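Local coordinates for protein phenol hydroxylase component phL (Pseudomonas stutzeri, PDB 3U52) that probably serves as the beta subunit of the phenol hydroxylase oxygenase component, part of a multicomponent bacterial monooxygenase that hydroxylates phenol, at residues Asp75-Tyr80 and Gly86-Met91; Gln151-Thr156 and Val217-Ile222. One frame throughout, in Å; residues are numbered along the deposited sequence.

Contact 1. Residues Asp75-Tyr80 and Gly86-Met91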
ATOM      1  N   ASP D  75     -10.684  16.646 -17.916  1.00 28.68           N
ATOM      2  CA  ASP D  75      -9.460  17.191 -17.346  1.00 26.85           C
ATOM      3  C   ASP D  75      -8.261  16.512 -18.040  1.00 27.14           C
ATOM      4  O   ASP D  75      -8.122  15.289 -17.959  1.00 26.67           O
ATOM      5  CB  ASP D  75      -9.432  16.930 -15.836  1.00 26.63           C
ATOM      6  CG  ASP D  75      -8.227  17.581 -15.143  1.00 25.04           C
ATOM      7  OD1 ASP D  75      -7.412  18.219 -15.823  1.00 20.43           O
ATOM      8  OD2 ASP D  75      -8.074  17.451 -13.922  1.00 22.89           O
ATOM      9  N   PRO D  76      -7.415  17.301 -18.742  1.00 26.06           N
ATOM     10  CA  PRO D  76      -6.161  16.795 -19.321  1.00 25.44           C
ATOM     11  C   PRO D  76      -5.186  16.196 -18.290  1.00 25.26           C
ATOM     12  O   PRO D  76      -4.426  15.295 -18.645  1.00 26.57           O
ATOM     13  CB  PRO D  76      -5.531  18.036 -20.004  1.00 25.81           C
ATOM     14  CG  PRO D  76      -6.635  19.061 -20.086  1.00 25.98           C
ATOM     15  CD  PRO D  76      -7.639  18.733 -19.006  1.00 25.90           C
ATOM     16  N   ARG D  77      -5.181  16.698 -17.052  1.00 23.68           N
ATOM     17  CA  ARG D  77      -4.358  16.171 -15.958  1.00 22.45           C
ATOM     18  C   ARG D  77      -4.910  14.824 -15.403  1.00 22.56           C
ATOM     19  O   ARG D  77      -4.213  14.111 -14.691  1.00 22.71           O
ATOM     20  CB  ARG D  77      -4.280  17.210 -14.820  1.00 21.08           C
ATOM     21  CG  ARG D  77      -3.769  18.604 -15.204  1.00 17.11           C
ATOM     22  CD  ARG D  77      -4.195  19.610 -14.111  1.00 18.91           C
ATOM     23  NE  ARG D  77      -5.629  19.530 -13.792  1.00 20.81           N
ATOM     24  CZ  ARG D  77      -6.215  20.106 -12.737  1.00 20.44           C
ATOM     25  NH1 ARG D  77      -5.525  20.887 -11.945  1.00 21.72           N
ATOM     26  NH2 ARG D  77      -7.515  19.933 -12.504  1.00 22.94           N
ATOM     27  N   GLN D  78      -6.168  14.501 -15.717  1.00 23.61           N
ATOM     28  CA  GLN D  78      -6.841  13.279 -15.200  1.00 23.28           C
ATOM     29  C   GLN D  78      -6.871  13.179 -13.659  1.00 22.18           C
ATOM     30  O   GLN D  78      -6.668  12.113 -13.071  1.00 21.93           O
ATOM     31  CB  GLN D  78      -6.214  12.048 -15.834  1.00 25.02           C
ATOM     32  CG  GLN D  78      -6.100  12.210 -17.343  1.00 27.05           C
ATOM     33  CD  GLN D  78      -7.295  11.738 -18.075  1.00 35.02           C
ATOM     34  OE1 GLN D  78      -8.105  12.561 -18.589  1.00 40.67           O
ATOM     35  NE2 GLN D  78      -7.446  10.416 -18.165  1.00 31.89           N
ATOM     36  N   PHE D  79      -7.123  14.306 -13.006  1.00 20.43           N
ATOM     37  CA  PHE D  79      -7.171  14.353 -11.573  1.00 20.06           C
ATOM     38  C   PHE D  79      -8.513  13.791 -11.060  1.00 20.36           C
ATOM     39  O   PHE D  79      -9.549  14.409 -11.198  1.00 20.26           O
ATOM     40  CB  PHE D  79      -6.999  15.796 -11.075  1.00 19.91           C
ATOM     41  CG  PHE D  79      -5.578  16.286 -11.000  1.00 20.81           C
ATOM     42  CD1 PHE D  79      -5.323  17.574 -10.512  1.00 21.11           C
ATOM     43  CD2 PHE D  79      -4.495  15.513 -11.397  1.00 20.69           C
ATOM     44  CE1 PHE D  79      -3.998  18.065 -10.436  1.00 24.40           C
ATOM     45  CE2 PHE D  79      -3.172  16.008 -11.332  1.00 20.32           C
ATOM     46  CZ  PHE D  79      -2.914  17.261 -10.830  1.00 21.53           C
ATOM     47  N   TYR D  80      -8.464  12.618 -10.450  1.00 20.03           N
ATOM     48  CA  TYR D  80      -9.476  12.208  -9.475  1.00 20.08           C
ATOM     49  C   TYR D  80      -8.837  12.557  -8.160  1.00 19.52           C
ATOM     50  O   TYR D  80      -7.674  13.033  -8.149  1.00 20.21           O
ATOM     51  CB  TYR D  80      -9.853  10.729  -9.625  1.00 20.72           C
ATOM     52  CG  TYR D  80      -8.667   9.803  -9.530  1.00 20.52           C
ATOM     53  CD1 TYR D  80      -8.388   9.142  -8.353  1.00 22.24           C
ATOM     54  CD2 TYR D  80      -7.834   9.601 -10.606  1.00 18.12           C
ATOM     55  CE1 TYR D  80      -7.285   8.321  -8.230  1.00 24.13           C
ATOM     56  CE2 TYR D  80      -6.743   8.767 -10.500  1.00 21.31           C
ATOM     57  CZ  TYR D  80      -6.472   8.137  -9.295  1.00 26.48           C
ATOM     58  OH  TYR D  80      -5.375   7.300  -9.153  1.00 29.05           O
ATOM     59  N   GLY D  86      -2.016  13.601  -4.353  1.00 19.25           N
ATOM     60  CA  GLY D  86      -0.667  13.074  -4.561  1.00 21.14           C
ATOM     61  C   GLY D  86       0.195  14.148  -5.191  1.00 22.65           C
ATOM     62  O   GLY D  86       1.312  14.398  -4.746  1.00 22.36           O
ATOM     63  N   ASN D  87      -0.326  14.807  -6.220  1.00 22.76           N
ATOM     64  CA  ASN D  87       0.415  15.889  -6.870  1.00 23.13           C
ATOM     65  C   ASN D  87       0.631  17.059  -5.914  1.00 21.95           C
ATOM     66  O   ASN D  87       1.759  17.554  -5.766  1.00 22.65           O
ATOM     67  CB  ASN D  87      -0.330  16.321  -8.124  1.00 24.39           C
ATOM     68  CG  ASN D  87       0.450  17.277  -8.939  1.00 30.71           C
ATOM     69  OD1 ASN D  87       0.518  18.491  -8.630  1.00 34.73           O
ATOM     70  ND2 ASN D  87       1.089  16.749  -9.994  1.00 33.79           N
ATOM     71  N   ARG D  88      -0.407  17.486  -5.208  1.00 19.94           N
ATOM     72  CA  ARG D  88      -0.226  18.580  -4.268  1.00 19.52           C
ATOM     73  C   ARG D  88       0.761  18.300  -3.109  1.00 19.69           C
ATOM     74  O   ARG D  88       1.457  19.208  -2.637  1.00 19.00           O
ATOM     75  CB  ARG D  88      -1.583  19.002  -3.705  1.00 19.21           C
ATOM     76  CG  ARG D  88      -2.494  19.588  -4.831  1.00 19.91           C
ATOM     77  CD  ARG D  88      -1.987  20.975  -5.249  1.00 20.57           C
ATOM     78  NE  ARG D  88      -2.804  21.507  -6.371  1.00 21.44           N
ATOM     79  CZ  ARG D  88      -2.598  21.288  -7.661  1.00 23.80           C
ATOM     80  NH1 ARG D  88      -1.583  20.546  -8.068  1.00 22.39           N
ATOM     81  NH2 ARG D  88      -3.441  21.811  -8.562  1.00 22.31           N
ATOM     82  N   ALA D  89       0.738  17.077  -2.586  1.00 19.00           N
ATOM     83  CA  ALA D  89       1.650  16.681  -1.499  1.00 19.67           C
ATOM     84  C   ALA D  89       3.090  16.856  -1.912  1.00 20.33           C
ATOM     85  O   ALA D  89       3.894  17.278  -1.095  1.00 21.63           O
ATOM     86  CB  ALA D  89       1.410  15.227  -1.094  1.00 18.43           C
ATOM     87  N   LYS D  90       3.419  16.453  -3.126  1.00 21.76           N
ATOM     88  CA  LYS D  90       4.761  16.640  -3.710  1.00 23.68           C
ATOM     89  C   LYS D  90       5.132  18.122  -3.786  1.00 24.11           C
ATOM     90  O   LYS D  90       6.245  18.516  -3.402  1.00 23.60           O
ATOM     91  CB  LYS D  90       4.763  16.054  -5.110  1.00 25.67           C
ATOM     92  CG  LYS D  90       6.107  16.057  -5.841  1.00 30.49           C
ATOM     93  CD  LYS D  90       5.920  15.506  -7.276  1.00 36.22           C
ATOM     94  CE  LYS D  90       7.267  15.318  -8.027  1.00 44.06           C
ATOM     95  NZ  LYS D  90       7.241  14.161  -9.017  1.00 47.54           N
ATOM     96  N   MET D  91       4.207  18.947  -4.295  1.00 23.49           N
ATOM     97  CA  MET D  91       4.408  20.392  -4.365  1.00 22.70           C
ATOM     98  C   MET D  91       4.619  21.044  -3.024  1.00 22.62           C
ATOM     99  O   MET D  91       5.508  21.901  -2.898  1.00 21.44           O
ATOM    100  CB  MET D  91       3.226  21.077  -5.043  1.00 23.79           C
ATOM    101  CG  MET D  91       3.154  20.853  -6.517  1.00 25.34           C
ATOM    102  SD  MET D  91       1.661  21.475  -7.290  1.00 29.77           S
ATOM    103  CE  MET D  91       1.888  23.234  -7.099  1.00 25.32           C
TER
HETATM  104  O   HOH W   1      -6.568  22.445  -9.536  1.00 24.72           O

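Contact 2. Residues Gln151-Thr156 and Val217-Ile222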
ATOM      1  N   GLN D 151     -15.611  18.687 -10.028  1.00 18.48           N
ATOM      2  CA  GLN D 151     -14.387  18.320  -9.304  1.00 18.33           C
ATOM      3  C   GLN D 151     -13.245  19.271  -9.658  1.00 17.21           C
ATOM      4  O   GLN D 151     -12.464  19.598  -8.820  1.00 16.11           O
ATOM      5  CB  GLN D 151     -14.016  16.847  -9.465  1.00 19.96           C
ATOM      6  CG  GLN D 151     -13.327  16.490 -10.739  1.00 20.91           C
ATOM      7  CD  GLN D 151     -12.929  14.990 -10.781  1.00 22.22           C
ATOM      8  OE1 GLN D 151     -13.072  14.319 -11.814  1.00 22.70           O
ATOM      9  NE2 GLN D 151     -12.410  14.498  -9.681  1.00 19.18           N
ATOM     10  N   MET D 152     -13.159  19.742 -10.895  1.00 17.55           N
ATOM     11  CA  MET D 152     -12.038  20.643 -11.251  1.00 18.28           C
ATOM     12  C   MET D 152     -12.162  21.942 -10.501  1.00 18.32           C
ATOM     13  O   MET D 152     -11.186  22.570 -10.130  1.00 19.70           O
ATOM     14  CB  MET D 152     -12.051  20.903 -12.755  1.00 18.88           C
ATOM     15  CG  MET D 152     -11.665  19.672 -13.602  1.00 23.79           C
ATOM     16  SD  MET D 152     -11.322  20.159 -15.341  1.00 29.13           S
ATOM     17  CE  MET D 152     -12.884  20.720 -15.993  1.00 32.00           C
ATOM     18  N   HIS D 153     -13.395  22.363 -10.244  1.00 18.05           N
ATOM     19  CA  HIS D 153     -13.612  23.570  -9.427  1.00 19.11           C
ATOM     20  C   HIS D 153     -13.394  23.442  -7.902  1.00 17.89           C
ATOM     21  O   HIS D 153     -12.865  24.365  -7.289  1.00 16.91           O
ATOM     22  CB  HIS D 153     -14.980  24.189  -9.776  1.00 19.37           C
ATOM     23  CG  HIS D 153     -15.013  24.728 -11.157  1.00 19.65           C
ATOM     24  ND1 HIS D 153     -15.359  23.960 -12.243  1.00 21.20           N
ATOM     25  CD2 HIS D 153     -14.708  25.957 -11.640  1.00 19.71           C
ATOM     26  CE1 HIS D 153     -15.274  24.691 -13.340  1.00 17.21           C
ATOM     27  NE2 HIS D 153     -14.893  25.906 -13.003  1.00 20.55           N
ATOM     28  N   ILE D 154     -13.747  22.312  -7.284  1.00 18.33           N
ATOM     29  CA  ILE D 154     -13.408  22.161  -5.880  1.00 19.32           C
ATOM     30  C   ILE D 154     -11.868  22.065  -5.701  1.00 19.30           C
ATOM     31  O   ILE D 154     -11.332  22.652  -4.772  1.00 20.61           O
ATOM     32  CB  ILE D 154     -14.135  20.989  -5.142  1.00 19.01           C
ATOM     33  CG1 ILE D 154     -13.906  21.100  -3.630  1.00 24.38           C
ATOM     34  CG2 ILE D 154     -13.598  19.619  -5.586  1.00 20.21           C
ATOM     35  CD1 ILE D 154     -15.008  21.710  -2.824  1.00 32.18           C
ATOM     36  N   TYR D 155     -11.176  21.340  -6.583  1.00 20.05           N
ATOM     37  CA  TYR D 155      -9.697  21.244  -6.503  1.00 19.57           C
ATOM     38  C   TYR D 155      -9.067  22.647  -6.611  1.00 19.98           C
ATOM     39  O   TYR D 155      -8.224  23.035  -5.803  1.00 19.61           O
ATOM     40  CB  TYR D 155      -9.154  20.340  -7.630  1.00 19.95           C
ATOM     41  CG  TYR D 155      -9.612  18.890  -7.530  1.00 18.66           C
ATOM     42  CD1 TYR D 155      -9.666  18.076  -8.652  1.00 21.58           C
ATOM     43  CD2 TYR D 155      -9.966  18.326  -6.281  1.00 21.05           C
ATOM     44  CE1 TYR D 155     -10.106  16.738  -8.553  1.00 16.69           C
ATOM     45  CE2 TYR D 155     -10.395  16.995  -6.181  1.00 20.58           C
ATOM     46  CZ  TYR D 155     -10.437  16.230  -7.333  1.00 18.78           C
ATOM     47  OH  TYR D 155     -10.906  14.952  -7.306  1.00 22.42           O
ATOM     48  N   THR D 156      -9.510  23.420  -7.584  1.00 20.01           N
ATOM     49  CA  THR D 156      -8.947  24.762  -7.764  1.00 19.71           C
ATOM     50  C   THR D 156      -9.302  25.712  -6.586  1.00 19.47           C
ATOM     51  O   THR D 156      -8.449  26.499  -6.147  1.00 19.14           O
ATOM     52  CB  THR D 156      -9.204  25.322  -9.213  1.00 19.04           C
ATOM     53  OG1 THR D 156      -8.133  26.229  -9.580  1.00 21.24           O
ATOM     54  CG2 THR D 156     -10.489  26.036  -9.300  1.00 20.77           C
ATOM     55  N   VAL D 217     -14.808  34.586 -15.627  1.00 23.35           N
ATOM     56  CA  VAL D 217     -14.296  35.843 -15.060  1.00 24.05           C
ATOM     57  C   VAL D 217     -13.175  35.573 -14.075  1.00 24.36           C
ATOM     58  O   VAL D 217     -12.092  36.200 -14.147  1.00 25.37           O
ATOM     59  CB  VAL D 217     -15.419  36.622 -14.338  1.00 23.50           C
ATOM     60  CG1 VAL D 217     -14.852  37.877 -13.680  1.00 25.27           C
ATOM     61  CG2 VAL D 217     -16.531  36.970 -15.345  1.00 26.30           C
ATOM     62  N   GLN D 218     -13.450  34.671 -13.136  1.00 24.51           N
ATOM     63  CA  GLN D 218     -12.477  34.272 -12.122  1.00 24.59           C
ATOM     64  C   GLN D 218     -11.252  33.492 -12.680  1.00 25.20           C
ATOM     65  O   GLN D 218     -10.088  33.883 -12.487  1.00 26.37           O
ATOM     66  CB  GLN D 218     -13.149  33.421 -11.030  1.00 25.24           C
ATOM     67  CG  GLN D 218     -12.175  33.009  -9.893  1.00 25.41           C
ATOM     68  CD  GLN D 218     -11.649  34.257  -9.124  1.00 27.38           C
ATOM     69  OE1 GLN D 218     -12.335  34.748  -8.276  1.00 24.95           O
ATOM     70  NE2 GLN D 218     -10.421  34.706  -9.392  1.00 29.56           N
ATOM     71  N   ASN D 219     -11.532  32.386 -13.347  1.00 24.56           N
ATOM     72  CA  ASN D 219     -10.504  31.405 -13.663  1.00 24.91           C
ATOM     73  C   ASN D 219      -9.750  31.679 -14.958  1.00 25.48           C
ATOM     74  O   ASN D 219      -8.660  31.147 -15.126  1.00 24.30           O
ATOM     75  CB  ASN D 219     -11.074  29.961 -13.608  1.00 23.91           C
ATOM     76  CG  ASN D 219     -11.573  29.567 -12.191  1.00 23.53           C
ATOM     77  OD1 ASN D 219     -12.685  29.052 -12.030  1.00 24.99           O
ATOM     78  ND2 ASN D 219     -10.772  29.847 -11.165  1.00 16.92           N
ATOM     79  N   ILE D 220     -10.324  32.500 -15.870  1.00 25.37           N
ATOM     80  CA  ILE D 220      -9.660  32.883 -17.120  1.00 26.63           C
ATOM     81  C   ILE D 220      -9.254  34.375 -17.088  1.00 27.17           C
ATOM     82  O   ILE D 220      -8.066  34.708 -17.166  1.00 28.55           O
ATOM     83  CB  ILE D 220     -10.550  32.642 -18.431  1.00 26.10           C
ATOM     84  CG1 ILE D 220     -11.211  31.242 -18.494  1.00 27.68           C
ATOM     85  CG2 ILE D 220      -9.736  32.948 -19.726  1.00 28.21           C
ATOM     86  CD1 ILE D 220     -10.265  30.107 -18.253  1.00 28.35           C
ATOM     87  N   LEU D 221     -10.235  35.266 -16.973  1.00 27.07           N
ATOM     88  CA  LEU D 221      -9.958  36.714 -17.104  1.00 27.46           C
ATOM     89  C   LEU D 221      -9.146  37.327 -15.946  1.00 27.08           C
ATOM     90  O   LEU D 221      -8.102  37.924 -16.184  1.00 28.93           O
ATOM     91  CB  LEU D 221     -11.235  37.514 -17.369  1.00 26.95           C
ATOM     92  CG  LEU D 221     -12.108  37.129 -18.585  1.00 26.90           C
ATOM     93  CD1 LEU D 221     -13.362  38.034 -18.586  1.00 28.79           C
ATOM     94  CD2 LEU D 221     -11.384  37.109 -19.960  1.00 24.68           C
ATOM     95  N   ILE D 222      -9.571  37.166 -14.702  1.00 25.99           N
ATOM     96  CA  ILE D 222      -8.797  37.737 -13.595  1.00 26.32           C
ATOM     97  C   ILE D 222      -7.429  37.014 -13.431  1.00 26.48           C
ATOM     98  O   ILE D 222      -6.372  37.633 -13.488  1.00 27.25           O
ATOM     99  CB  ILE D 222      -9.606  37.721 -12.288  1.00 26.21           C
ATOM    100  CG1 ILE D 222     -10.777  38.746 -12.373  1.00 26.67           C
ATOM    101  CG2 ILE D 222      -8.724  38.091 -11.121  1.00 26.99           C
ATOM    102  CD1 ILE D 222     -11.875  38.484 -11.376  1.00 24.44           C
TER

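Contact 1. Residues Asp75-Tyr80 and Gly86-Met91
Phe79 and Arg88 both hold CG anti to their own carbonyl carbon, with chi1 of -82° and -65°, and this brings ring and guanidinium together. Phe79 reaches toward the helix, and its CE1 lies 4.2 Å from Arg88 NH1. A bend at chi2 of Arg88 carries the guanidinium back to the ring. The two planes stand 72° apart, and the approach is oblique. Asn87 packs against the same ring, its CB 3.9 Å from Phe79 CZ. Phe79 also lies against Arg77: its CD1 sits over the centre of the Arg77 guanidinium, 3.5 Å above the plane.

Residues Asp75 to Gln78 form a type I beta turn just before helix 81-105, whose N-cap is Tyr80. The contact thus folds the lead-in of the helix back on its second turn. Within the turn, Asp75 OD1 accepts from the backbone N of Arg77 at 3.0 Å, an Asx turn. The same oxygen takes Arg77 NE on its syn lone pair at 3.0 Å, nearly straight. Arg77 NH2 reaches Asp75 OD2 at 2.9 Å, so the salt bridge is side-on, through NE and one terminal nitrogen. This grip fixes the rotation of the guanidinium under Phe79.

The far end of Arg77 faces Arg88, and Arg77 NH1 lies 4.1 Å from Arg88 NH2. Glu259 of helix 251-274 forms salt bridges with both these nitrogens, which probably offsets the like charges. One water also accepts from both, at 3.1 Å from Arg77 NH1 and more weakly from Arg88 NH2. Arg88 NE has a further partner, Asp159 on helix 147-175.

Contact 2. Residues Gln151-Thr156 and Val217-Ile222
This is a small, buried contact between two helices, 147-175 and 211-240, its centre about 4 Å from the centre of the chain. His153 and Thr156 of the first helix meet Asn219 of the second. Only 83 Å² is buried between the two segments.

Asn219 points toward the first helix. Its OD1 comes to the edge of the His153 ring, near the ring plane, 3.7 Å from His153 CD2. The ring and amide planes are 49° apart. His153 CG is anti to the carbonyl carbon, chi1 -67°, and from there the imidazole swings across to the second helix. On the other branch of the amide, Asn219 ND2 lies 4.3 Å from Thr156 CG2, a loose van der Waals approach.

No hydrogen bond crosses between the segments, yet the side-chain polar atoms of His153 and Asn219 have partners. His153 NE2 and Asn219 OD1 are each hydrogen-bonded to the side-chain hydroxyl of Thr215, one turn earlier on the Asn219 helix. Asn219 OD1 also accepts from Asn137 on helix 126-143. His153 ND1 is bonded to the carbonyl of Val149. The imidazole is therefore held at both nitrogens, and Trp263 of helix 251-274 meets it edge-to-face. This polar network is a local feature.

Helix 211-240 widens into a pi-type turn here, with Ile222 N bonded to Val217 O at 2.8 Å. The buried packing of long helices 126-143, 147-175, 211-240 and 251-274 is consistent with the all-helical fold of these hydroxylase subunits.

The centres of contact 1 and contact 2 are 15 Å apart, and both lie in the helical body of the subunit. They come in series: contact 1 closes on helix 81-105 before contact 2 opens on helix 147-175. Contact 1 is local and partly buried. Contact 2 joins helices distant in sequence near the middle of the chain. The two touch where Phe79 and Tyr80 pack on Gln151 and Tyr155. Helix 251-274 also serves both: Trp263 touches Arg77 of contact 1 and His153 of contact 2, and Glu259 bridges the arginines of contact 1. The loop leading into helix 81-105 is thereby packed on helix 147-175, which carries one side of contact 2.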